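Local coordinates for clan CA, family C40, NlpC/P60 superfamily cysteine peptidase (Trichomonas vaginalis, PDB 6BIO), which probably works as an NlpC/P60-type cysteine peptidase, a peptidoglycan hydrolase of laterally acquired origin directed at bacteria, at residues 245-250 against 258-263; 221-226 against 267-272; 209-214 against 272-277. All coordinates share one frame; numbering follows the deposited sequence. Where two conformers were deposited one is given.

From the N terminus the chain first builds a ten-stranded antiparallel sheet; in the later, six-stranded sheet it lays down strands 209-210 and 222-225, the first halves of contacts 3 and 2. Contact 1 is the first to close, over seven intervening residues, as the hairpin of 245-250 and 258-263. Contact 2 then closes a 40-residue loop when 267-272 returns to 221-226, and contact 3 encloses both when 272-277 reaches 209-214. The three are nested and none cross. Contacts 2 and 3 share I272 and strand 269-274, which lies between the other two strands; contact 1 forms the far side of the same antiparallel sheet, touching contact 2 through F247 and F262.

Contact 1 of 3, residues 245-250 against 258-263; sequences GQFIHA and KYQDFY
F247 holds CG between its backbone N and carbonyl carbon (chi1 66°), while Q260, in one of its two modelled conformers, sends CG anti to its N (chi1 168°) and then bends at chi2; the two turns lay the Q260 methylenes over one face of the F247 ring. Q260 CB makes a CH-pi contact 3.8 Å from the F247 ring centroid, and CG reaches CZ of F247 at 3.4 Å. In this conformer the bend also brings Q260 NE2 to D261 O, a hydrogen bond of 2.9 Å. On this side too, H249 runs alongside K258, and its CD2 edge meets K258 O in the ring plane at 3.5 Å. H249 ND1 bonds to H237, whereas the buried NE2 has no polar partner in the model and lies near Q260 CB. On the other side of the sheet, I248 CD1 sits over the Y259 ring, 4.1 Å from its centroid. F247 with Q260 and H249 with K258 are the hydrogen-bonded pairs of this antiparallel hairpin. Beyond them F262 N donates to G245 O at 2.8 Å, and a water links that oxygen to Y263 N. I248 packs on helix 154-163 and on V242 of strand 237-243, F247 meets F225 of strand 222-225, and strand 256-261 lies outermost in the sheet.

Contact 2 of 3, residues 221-226 against 267-272; sequences DIITFR and YPVSTI
The hydroxyl of T224 points across to the backbone of T271: with chi1 at 60°, OG1 sits between the T224 N and carbonyl carbon, and it accepts T271 N at 3.1 Å. T224 therefore grips the opposite strand three times, since its own N donates to T271 O at 2.9 Å and its carbonyl O accepts S270 N at 2.8 Å. The last donor stands well above the carbonyl plane, whereas T271 O is met almost head-on. S270 CB packs against T224 OG1 at 3.3 Å, and the hydroxyls of T224, S270 and T271 all bond to one carboxylate oxygen of D205, OD1, which probably helps fix their rotation. These bonds mark a beta bulge: I223 pairs with I272 and F225 with V269, both as non-hydrogen-bonded pairs, and between them the single residue T224 faces the two residues S270 and T271. The bulge shifts the register by one residue between neighbouring antiparallel strands in the six-stranded sheet of the NlpC/P60 domain. Away from the hydroxyls, V269 extends CG2 obliquely to two side chains, I223 CG2 at 3.8 Å and F225 CE1 at 3.7 Å. The F225 ring also turns an edge to P268 O and meets the Y265 ring edge-to-face. Farther along, R226 N donates to P268 O, and the R226 side chain, bent at chi3, crosses the proline nearly at a right angle, with NH2 4.0 Å from P268 CB. Its guanidinium lies obliquely to S270, and a water accepts from R226 NH1 and donates to S270 OG.

Contact 3 of 3, residues 209-214 against 272-277; sequences QLIEDA and IRRYWT
R274 leaves the sheet beside Q209 and on the same side, its CG anti to the backbone N (chi1 177°), and its length runs along Q209 and then I211. CB lies 3.8 Å from Q209 O and close to I211 CD1. CG and CD run beside the Q209 amide, the nearest approach being CD to OE1 at 3.7 Å, while CD also stands over one face of the W276 ring, toward its rim. The chain bends at chi3, and from NE onward the partner is I211. Its CD1 sits 3.5 Å above the guanidinium plane, over the centre, so that CZ and all three nitrogens are covered from that side by one methyl group. At the tip, NH2 makes a salt bridge with D221 OD2 and a hydrogen bond to D216 O; W276 NE1 bonds to the other carboxylate oxygen of D221, probably helping to position it. The backbones form a short antiparallel ladder in which strand 209-210 forms one edge of the NlpC/P60 sheet. Q209 and R274 are its hydrogen-bonded pair, R274 N meeting a lone pair of Q209 O in the carbonyl plane at 2.8 Å, and I211 N continues it with a nearly straight bond to I272 O (177°). On the opposite face, L210 CD1 lies over the middle of the R273 guanidinium, 3.7 Å from NE, while R273 NH1 bonds to G208 O and NE to T271 OG1. I272 fills the end of the contact, CG2 against I211 CB at 3.8 Å and CD1 against A214 CA at 3.7 Å.

Contact 1 of 3, residues 245-250 against 258-263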
loop_
_atom_site.group_PDB
_atom_site.type_symbol
_atom_site.label_atom_id
_atom_site.label_comp_id
_atom_site.label_asym_id
_atom_site.label_seq_id
_atom_site.Cartn_x
_atom_site.Cartn_y
_atom_site.Cartn_z
ATOM N N GLY A 245 -1.868 -22.305 -9.923
ATOM C CA GLY A 245 -3.271 -22.405 -10.268
ATOM C C GLY A 245 -4.244 -22.065 -9.159
ATOM O O GLY A 245 -5.422 -22.392 -9.270
ATOM N N GLN A 246 -3.792 -21.396 -8.105
ATOM C CA GLN A 246 -4.623 -21.052 -6.973
ATOM C C GLN A 246 -4.719 -19.538 -6.849
ATOM O O GLN A 246 -3.772 -18.799 -7.154
ATOM C CB GLN A 246 -4.022 -21.530 -5.670
ATOM C CG GLN A 246 -3.714 -23.012 -5.592
ATOM C CD GLN A 246 -4.934 -23.872 -5.657
ATOM O OE1 GLN A 246 -5.023 -24.781 -6.489
ATOM N NE2 GLN A 246 -5.873 -23.612 -4.773
ATOM N N PHE A 247 -5.867 -19.080 -6.352
ATOM C CA PHE A 247 -5.996 -17.735 -5.826
ATOM C C PHE A 247 -6.456 -17.792 -4.386
ATOM O O PHE A 247 -6.921 -18.814 -3.899
ATOM C CB PHE A 247 -6.903 -16.855 -6.685
ATOM C CG PHE A 247 -8.402 -17.244 -6.745
ATOM C CD1 PHE A 247 -9.300 -16.683 -5.837
ATOM C CD2 PHE A 247 -8.935 -17.968 -7.821
ATOM C CE1 PHE A 247 -10.669 -16.931 -5.935
ATOM C CE2 PHE A 247 -10.277 -18.202 -7.918
ATOM C CZ PHE A 247 -11.153 -17.687 -6.963
ATOM N N ILE A 248 -6.243 -16.687 -3.685
ATOM C CA ILE A 248 -6.750 -16.512 -2.329
ATOM C C ILE A 248 -7.842 -15.445 -2.334
ATOM O O ILE A 248 -7.747 -14.427 -3.033
ATOM C CB ILE A 248 -5.612 -16.171 -1.355
ATOM C CG1 ILE A 248 -4.779 -17.425 -1.089
ATOM C CG2 ILE A 248 -6.182 -15.589 -0.044
ATOM C CD1 ILE A 248 -3.521 -17.201 -0.271
ATOM N N HIS A 249 -8.915 -15.701 -1.598
ATOM C CA HIS A 249 -10.015 -14.756 -1.498
ATOM C C HIS A 249 -10.711 -14.870 -0.147
ATOM O O HIS A 249 -10.599 -15.879 0.558
ATOM C CB HIS A 249 -11.053 -14.945 -2.621
ATOM C CG HIS A 249 -11.777 -16.267 -2.640
ATOM N ND1 HIS A 249 -12.995 -16.398 -3.270
ATOM C CD2 HIS A 249 -11.443 -17.512 -2.218
ATOM C CE1 HIS A 249 -13.416 -17.652 -3.183
ATOM N NE2 HIS A 249 -12.486 -18.356 -2.559
ATOM N N ALA A 250 -11.411 -13.801 0.220
ATOM C CA ALA A 250 -12.346 -13.855 1.327
ATOM C C ALA A 250 -13.687 -14.258 0.741
ATOM O O ALA A 250 -14.205 -13.562 -0.150
ATOM C CB ALA A 250 -12.444 -12.507 2.028
ATOM N N LYS A 258 -9.321 -17.937 2.219
ATOM C CA LYS A 258 -8.892 -19.274 1.850
ATOM C C LYS A 258 -8.392 -19.340 0.417
ATOM O O LYS A 258 -8.635 -18.441 -0.410
ATOM C CB LYS A 258 -10.029 -20.280 2.004
ATOM C CG LYS A 258 -11.229 -20.009 1.123
ATOM C CD LYS A 258 -12.296 -21.087 1.321
ATOM C CE LYS A 258 -13.552 -20.703 0.751
ATOM N NZ LYS A 258 -14.432 -21.922 0.589
ATOM N N TYR A 259 -7.683 -20.434 0.139
ATOM C CA TYR A 259 -7.319 -20.783 -1.222
ATOM C C TYR A 259 -8.530 -21.246 -2.021
ATOM O O TYR A 259 -9.498 -21.816 -1.489
ATOM C CB TYR A 259 -6.314 -21.926 -1.216
ATOM C CG TYR A 259 -4.897 -21.575 -0.791
ATOM C CD1 TYR A 259 -3.974 -21.086 -1.704
ATOM C CD2 TYR A 259 -4.470 -21.775 0.518
ATOM C CE1 TYR A 259 -2.690 -20.803 -1.323
ATOM C CE2 TYR A 259 -3.173 -21.474 0.900
ATOM C CZ TYR A 259 -2.296 -21.014 -0.033
ATOM O OH TYR A 259 -1.025 -20.695 0.367
ATOM N N GLN A 260 -8.413 -21.072 -3.334
ATOM C CA GLN A 260 -9.385 -21.577 -4.300
ATOM C C GLN A 260 -8.658 -21.964 -5.571
ATOM O O GLN A 260 -7.823 -21.220 -6.084
ATOM C CB GLN A 260 -10.433 -20.530 -4.703
ATOM C CG GLN A 260 -11.286 -20.938 -5.944
ATOM C CD GLN A 260 -12.211 -22.145 -5.678
ATOM O OE1 GLN A 260 -12.848 -22.195 -4.623
ATOM N NE2 GLN A 260 -12.310 -23.106 -6.648
ATOM N N ASP A 261 -9.023 -23.112 -6.127
ATOM C CA ASP A 261 -8.477 -23.544 -7.397
ATOM C C ASP A 261 -9.079 -22.711 -8.512
ATOM O O ASP A 261 -10.304 -22.693 -8.682
ATOM C CB ASP A 261 -8.810 -25.022 -7.600
ATOM C CG ASP A 261 -8.201 -25.587 -8.859
ATOM O OD1 ASP A 261 -8.713 -25.253 -9.926
ATOM O OD2 ASP A 261 -7.216 -26.372 -8.773
ATOM N N PHE A 262 -8.227 -22.018 -9.269
ATOM C CA PHE A 262 -8.711 -21.031 -10.231
ATOM C C PHE A 262 -9.542 -21.701 -11.334
ATOM O O PHE A 262 -10.658 -21.257 -11.657
ATOM C CB PHE A 262 -7.482 -20.308 -10.812
ATOM C CG PHE A 262 -7.776 -19.158 -11.754
ATOM C CD1 PHE A 262 -9.027 -18.527 -11.842
ATOM C CD2 PHE A 262 -6.739 -18.692 -12.578
ATOM C CE1 PHE A 262 -9.218 -17.446 -12.750
ATOM C CE2 PHE A 262 -6.918 -17.631 -13.467
ATOM C CZ PHE A 262 -8.164 -17.011 -13.567
ATOM N N TYR A 263 -9.016 -22.779 -11.922
ATOM C CA TYR A 263 -9.684 -23.385 -13.068
ATOM C C TYR A 263 -11.023 -24.007 -12.686
ATOM O O TYR A 263 -11.948 -23.996 -13.493
ATOM C CB TYR A 263 -8.764 -24.428 -13.696
ATOM C CG TYR A 263 -9.358 -25.149 -14.879
ATOM C CD1 TYR A 263 -9.432 -24.525 -16.117
ATOM C CD2 TYR A 263 -9.840 -26.466 -14.766
ATOM C CE1 TYR A 263 -9.977 -25.181 -17.212
ATOM C CE2 TYR A 263 -10.380 -27.121 -15.843
ATOM C CZ TYR A 263 -10.449 -26.471 -17.074
ATOM O OH TYR A 263 -10.988 -27.104 -18.180
HETATM O O HOH W 1 -6.334 -23.807 -11.421
#

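Contact 2 of 3, residues 221-226 against 267-272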
loop_
_atom_site.group_PDB
_atom_site.type_symbol
_atom_site.label_atom_id
_atom_site.label_comp_id
_atom_site.label_asym_id
_atom_site.label_seq_id
_atom_site.Cartn_x
_atom_site.Cartn_y
_atom_site.Cartn_z
ATOM N N ASP A 221 -1.472 -10.650 -9.163
ATOM C CA ASP A 221 -2.536 -10.176 -10.036
ATOM C C ASP A 221 -3.861 -10.459 -9.347
ATOM O O ASP A 221 -4.018 -11.457 -8.649
ATOM C CB ASP A 221 -2.504 -10.891 -11.402
ATOM C CG ASP A 221 -1.246 -10.587 -12.214
ATOM O OD1 ASP A 221 -0.531 -9.617 -11.876
ATOM O OD2 ASP A 221 -1.051 -11.308 -13.251
ATOM N N ILE A 222 -4.822 -9.563 -9.532
ATOM C CA ILE A 222 -6.178 -9.791 -9.040
ATOM C C ILE A 222 -7.058 -10.255 -10.187
ATOM O O ILE A 222 -6.786 -9.997 -11.358
ATOM C CB ILE A 222 -6.794 -8.598 -8.293
ATOM C CG1 ILE A 222 -7.092 -7.428 -9.208
ATOM C CG2 ILE A 222 -5.879 -8.216 -7.092
ATOM C CD1 ILE A 222 -7.887 -6.354 -8.553
ATOM N N ILE A 223 -8.053 -11.063 -9.834
ATOM C CA ILE A 223 -9.021 -11.619 -10.769
ATOM C C ILE A 223 -10.396 -11.220 -10.278
ATOM O O ILE A 223 -10.755 -11.538 -9.143
ATOM C CB ILE A 223 -8.934 -13.148 -10.806
ATOM C CG1 ILE A 223 -7.499 -13.663 -10.944
ATOM C CG2 ILE A 223 -9.808 -13.678 -11.909
ATOM C CD1 ILE A 223 -7.347 -15.070 -10.351
ATOM N N THR A 224 -11.157 -10.497 -11.106
ATOM C CA THR A 224 -12.529 -10.162 -10.748
ATOM C C THR A 224 -13.490 -11.136 -11.417
ATOM O O THR A 224 -13.171 -11.743 -12.448
ATOM C CB THR A 224 -12.858 -8.725 -11.133
ATOM O OG1 THR A 224 -12.692 -8.582 -12.542
ATOM C CG2 THR A 224 -11.949 -7.760 -10.371
ATOM N N PHE A 225 -14.661 -11.307 -10.804
ATOM C CA PHE A 225 -15.635 -12.298 -11.220
ATOM C C PHE A 225 -17.042 -11.714 -11.146
ATOM O O PHE A 225 -17.346 -10.824 -10.345
ATOM C CB PHE A 225 -15.605 -13.543 -10.319
ATOM C CG PHE A 225 -14.245 -14.243 -10.209
ATOM C CD1 PHE A 225 -13.893 -15.239 -11.116
ATOM C CD2 PHE A 225 -13.333 -13.924 -9.200
ATOM C CE1 PHE A 225 -12.667 -15.920 -10.993
ATOM C CE2 PHE A 225 -12.151 -14.605 -9.086
ATOM C CZ PHE A 225 -11.812 -15.591 -9.973
ATOM N N ARG A 226 -17.923 -12.310 -11.969
ATOM C CA ARG A 226 -19.350 -12.023 -11.943
ATOM C C ARG A 226 -20.035 -13.223 -11.314
ATOM O O ARG A 226 -20.118 -14.287 -11.931
ATOM C CB ARG A 226 -19.865 -11.735 -13.365
ATOM C CG ARG A 226 -19.073 -10.632 -14.034
ATOM C CD ARG A 226 -19.812 -10.061 -15.244
ATOM N NE ARG A 226 -19.988 -11.107 -16.241
ATOM C CZ ARG A 226 -19.099 -11.500 -17.133
ATOM N NH1 ARG A 226 -17.956 -10.851 -17.302
ATOM N NH2 ARG A 226 -19.390 -12.535 -17.931
ATOM N N TYR A 267 -17.387 -19.517 -11.663
ATOM C CA TYR A 267 -17.961 -18.237 -12.024
ATOM C C TYR A 267 -17.075 -17.557 -13.048
ATOM O O TYR A 267 -15.854 -17.744 -13.038
ATOM C CB TYR A 267 -18.065 -17.323 -10.799
ATOM C CG TYR A 267 -18.947 -17.902 -9.741
ATOM C CD1 TYR A 267 -20.321 -17.787 -9.822
ATOM C CD2 TYR A 267 -18.411 -18.560 -8.649
ATOM C CE1 TYR A 267 -21.130 -18.295 -8.842
ATOM C CE2 TYR A 267 -19.224 -19.116 -7.697
ATOM C CZ TYR A 267 -20.580 -18.978 -7.803
ATOM O OH TYR A 267 -21.379 -19.508 -6.826
ATOM N N PRO A 268 -17.656 -16.777 -13.955
ATOM C CA PRO A 268 -16.848 -16.194 -15.023
ATOM C C PRO A 268 -15.948 -15.076 -14.542
ATOM O O PRO A 268 -16.338 -14.237 -13.729
ATOM C CB PRO A 268 -17.892 -15.632 -15.978
ATOM C CG PRO A 268 -19.075 -15.429 -15.115
ATOM C CD PRO A 268 -19.086 -16.542 -14.167
ATOM N N VAL A 269 -14.734 -15.073 -15.076
ATOM C CA VAL A 269 -13.803 -13.976 -14.888
ATOM C C VAL A 269 -14.298 -12.765 -15.665
ATOM O O VAL A 269 -14.753 -12.880 -16.808
ATOM C CB VAL A 269 -12.424 -14.381 -15.419
ATOM C CG1 VAL A 269 -11.513 -13.169 -15.421
ATOM C CG2 VAL A 269 -11.833 -15.489 -14.562
ATOM N N SER A 270 -14.127 -11.589 -15.067
ATOM C CA SER A 270 -14.318 -10.307 -15.768
ATOM C C SER A 270 -12.978 -9.828 -16.306
ATOM O O SER A 270 -12.764 -9.829 -17.513
ATOM C CB SER A 270 -14.948 -9.278 -14.847
ATOM O OG SER A 270 -15.002 -8.043 -15.476
ATOM N N THR A 271 -12.058 -9.418 -15.427
ATOM C CA THR A 271 -10.713 -9.067 -15.867
ATOM C C THR A 271 -9.674 -9.583 -14.885
ATOM O O THR A 271 -9.961 -9.884 -13.723
ATOM C CB THR A 271 -10.497 -7.533 -16.100
ATOM O OG1 THR A 271 -10.549 -6.814 -14.883
ATOM C CG2 THR A 271 -11.483 -6.951 -17.120
ATOM N N ILE A 272 -8.455 -9.683 -15.391
ATOM C CA ILE A 272 -7.240 -9.911 -14.608
ATOM C C ILE A 272 -6.461 -8.608 -14.631
ATOM O O ILE A 272 -6.166 -8.072 -15.710
ATOM C CB ILE A 272 -6.409 -11.062 -15.198
ATOM C CG1 ILE A 272 -7.257 -12.360 -15.276
ATOM C CG2 ILE A 272 -5.139 -11.251 -14.355
ATOM C CD1 ILE A 272 -6.608 -13.421 -16.114
HETATM O O HOH W 2 -17.406 -7.968 -16.696
#

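Contact 3 of 3, residues 209-214 against 272-277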
loop_
_atom_site.group_PDB
_atom_site.type_symbol
_atom_site.label_atom_id
_atom_site.label_comp_id
_atom_site.label_asym_id
_atom_site.label_seq_id
_atom_site.Cartn_x
_atom_site.Cartn_y
_atom_site.Cartn_z
ATOM N N GLN A 209 -3.059 -2.729 -14.753
ATOM C CA GLN A 209 -2.718 -3.172 -16.092
ATOM C C GLN A 209 -3.574 -4.387 -16.432
ATOM O O GLN A 209 -3.649 -5.351 -15.676
ATOM C CB GLN A 209 -1.226 -3.531 -16.134
ATOM C CG GLN A 209 -0.713 -4.101 -17.470
ATOM C CD GLN A 209 0.699 -4.674 -17.315
ATOM O OE1 GLN A 209 1.355 -4.494 -16.278
ATOM N NE2 GLN A 209 1.155 -5.387 -18.327
ATOM N N LEU A 210 -4.184 -4.377 -17.598
ATOM C CA LEU A 210 -5.055 -5.468 -18.016
ATOM C C LEU A 210 -4.232 -6.626 -18.563
ATOM O O LEU A 210 -3.451 -6.448 -19.499
ATOM C CB LEU A 210 -6.011 -4.951 -19.089
ATOM C CG LEU A 210 -7.084 -5.911 -19.591
ATOM C CD1 LEU A 210 -7.989 -6.323 -18.459
ATOM C CD2 LEU A 210 -7.906 -5.285 -20.719
ATOM N N ILE A 211 -4.391 -7.804 -17.975
ATOM C CA ILE A 211 -3.706 -9.016 -18.413
ATOM C C ILE A 211 -4.741 -9.809 -19.220
ATOM O O ILE A 211 -5.619 -10.460 -18.657
ATOM C CB ILE A 211 -3.163 -9.832 -17.230
ATOM C CG1 ILE A 211 -2.308 -8.961 -16.281
ATOM C CG2 ILE A 211 -2.356 -11.027 -17.758
ATOM C CD1 ILE A 211 -1.086 -8.359 -16.931
ATOM N N GLU A 212 -4.650 -9.753 -20.542
ATOM C CA GLU A 212 -5.751 -10.234 -21.359
ATOM C C GLU A 212 -5.809 -11.758 -21.456
ATOM O O GLU A 212 -6.899 -12.309 -21.602
ATOM C CB GLU A 212 -5.638 -9.631 -22.757
ATOM C CG GLU A 212 -6.818 -9.963 -23.626
ATOM C CD GLU A 212 -6.778 -9.211 -24.954
ATOM O OE1 GLU A 212 -5.758 -8.541 -25.225
ATOM O OE2 GLU A 212 -7.775 -9.269 -25.713
ATOM N N ASP A 213 -4.665 -12.450 -21.393
ATOM C CA ASP A 213 -4.587 -13.907 -21.488
ATOM C C ASP A 213 -4.225 -14.480 -20.124
ATOM O O ASP A 213 -3.172 -14.156 -19.570
ATOM C CB ASP A 213 -3.541 -14.270 -22.547
ATOM C CG ASP A 213 -3.313 -15.773 -22.702
ATOM O OD1 ASP A 213 -3.989 -16.599 -22.050
ATOM O OD2 ASP A 213 -2.412 -16.124 -23.507
ATOM N N ALA A 214 -5.113 -15.301 -19.559
ATOM C CA ALA A 214 -4.871 -15.941 -18.271
ATOM C C ALA A 214 -3.549 -16.687 -18.212
ATOM O O ALA A 214 -3.006 -16.847 -17.117
ATOM C CB ALA A 214 -6.014 -16.890 -17.918
ATOM N N ILE A 272 -8.455 -9.683 -15.391
ATOM C CA ILE A 272 -7.240 -9.911 -14.608
ATOM C C ILE A 272 -6.461 -8.608 -14.631
ATOM O O ILE A 272 -6.166 -8.072 -15.710
ATOM C CB ILE A 272 -6.409 -11.062 -15.198
ATOM C CG1 ILE A 272 -7.257 -12.360 -15.276
ATOM C CG2 ILE A 272 -5.139 -11.251 -14.355
ATOM C CD1 ILE A 272 -6.608 -13.421 -16.114
ATOM N N ARG A 273 -6.127 -8.092 -13.440
ATOM C CA ARG A 273 -5.534 -6.771 -13.327
ATOM C C ARG A 273 -4.254 -6.841 -12.501
ATOM O O ARG A 273 -4.220 -7.467 -11.424
ATOM C CB ARG A 273 -6.489 -5.787 -12.647
ATOM C CG ARG A 273 -7.757 -5.490 -13.411
ATOM C CD ARG A 273 -7.488 -4.838 -14.725
ATOM N NE ARG A 273 -8.714 -4.366 -15.355
ATOM C CZ ARG A 273 -8.777 -3.381 -16.239
ATOM N NH1 ARG A 273 -7.694 -2.695 -16.559
ATOM N NH2 ARG A 273 -9.964 -3.056 -16.774
ATOM N N ARG A 274 -3.223 -6.167 -12.994
ATOM C CA ARG A 274 -1.889 -6.165 -12.392
ATOM C C ARG A 274 -1.615 -4.758 -11.862
ATOM O O ARG A 274 -1.425 -3.807 -12.633
ATOM C CB ARG A 274 -0.854 -6.586 -13.433
ATOM C CG ARG A 274 0.572 -6.535 -12.905
ATOM C CD ARG A 274 1.547 -7.266 -13.816
ATOM N NE ARG A 274 1.129 -8.661 -13.977
ATOM C CZ ARG A 274 1.517 -9.475 -14.948
ATOM N NH1 ARG A 274 2.408 -9.087 -15.860
ATOM N NH2 ARG A 274 1.020 -10.709 -15.001
ATOM N N TYR A 275 -1.647 -4.628 -10.545
ATOM C CA TYR A 275 -1.445 -3.351 -9.883
ATOM C C TYR A 275 -0.006 -3.136 -9.451
ATOM O O TYR A 275 0.334 -2.036 -9.011
ATOM C CB TYR A 275 -2.380 -3.228 -8.679
ATOM C CG TYR A 275 -3.793 -2.855 -9.042
ATOM C CD1 TYR A 275 -4.717 -3.803 -9.437
ATOM C CD2 TYR A 275 -4.206 -1.540 -8.950
ATOM C CE1 TYR A 275 -6.027 -3.427 -9.742
ATOM C CE2 TYR A 275 -5.510 -1.166 -9.264
ATOM C CZ TYR A 275 -6.406 -2.116 -9.660
ATOM O OH TYR A 275 -7.712 -1.718 -9.877
ATOM N N TRP A 276 0.840 -4.159 -9.524
ATOM C CA TRP A 276 2.260 -4.040 -9.236
ATOM C C TRP A 276 3.019 -3.748 -10.518
ATOM O O TRP A 276 2.578 -4.094 -11.619
ATOM C CB TRP A 276 2.775 -5.327 -8.588
ATOM C CG TRP A 276 2.545 -6.602 -9.359
ATOM C CD1 TRP A 276 1.419 -7.384 -9.367
ATOM C CD2 TRP A 276 3.470 -7.220 -10.236
ATOM N NE1 TRP A 276 1.613 -8.467 -10.179
ATOM C CE2 TRP A 276 2.870 -8.392 -10.725
ATOM C CE3 TRP A 276 4.765 -6.910 -10.643
ATOM C CZ2 TRP A 276 3.521 -9.243 -11.594
ATOM C CZ3 TRP A 276 5.392 -7.747 -11.511
ATOM C CH2 TRP A 276 4.780 -8.892 -11.986
ATOM N N THR A 277 4.142 -3.051 -10.374
ATOM C CA THR A 277 4.894 -2.619 -11.545
ATOM C C THR A 277 6.366 -2.920 -11.456
ATOM O O THR A 277 7.085 -2.680 -12.429
ATOM C CB THR A 277 4.763 -1.105 -11.787
ATOM O OG1 THR A 277 5.439 -0.413 -10.755
ATOM C CG2 THR A 277 3.339 -0.656 -11.829
HETATM O O HOH W 3 1.455 -2.875 -13.868
#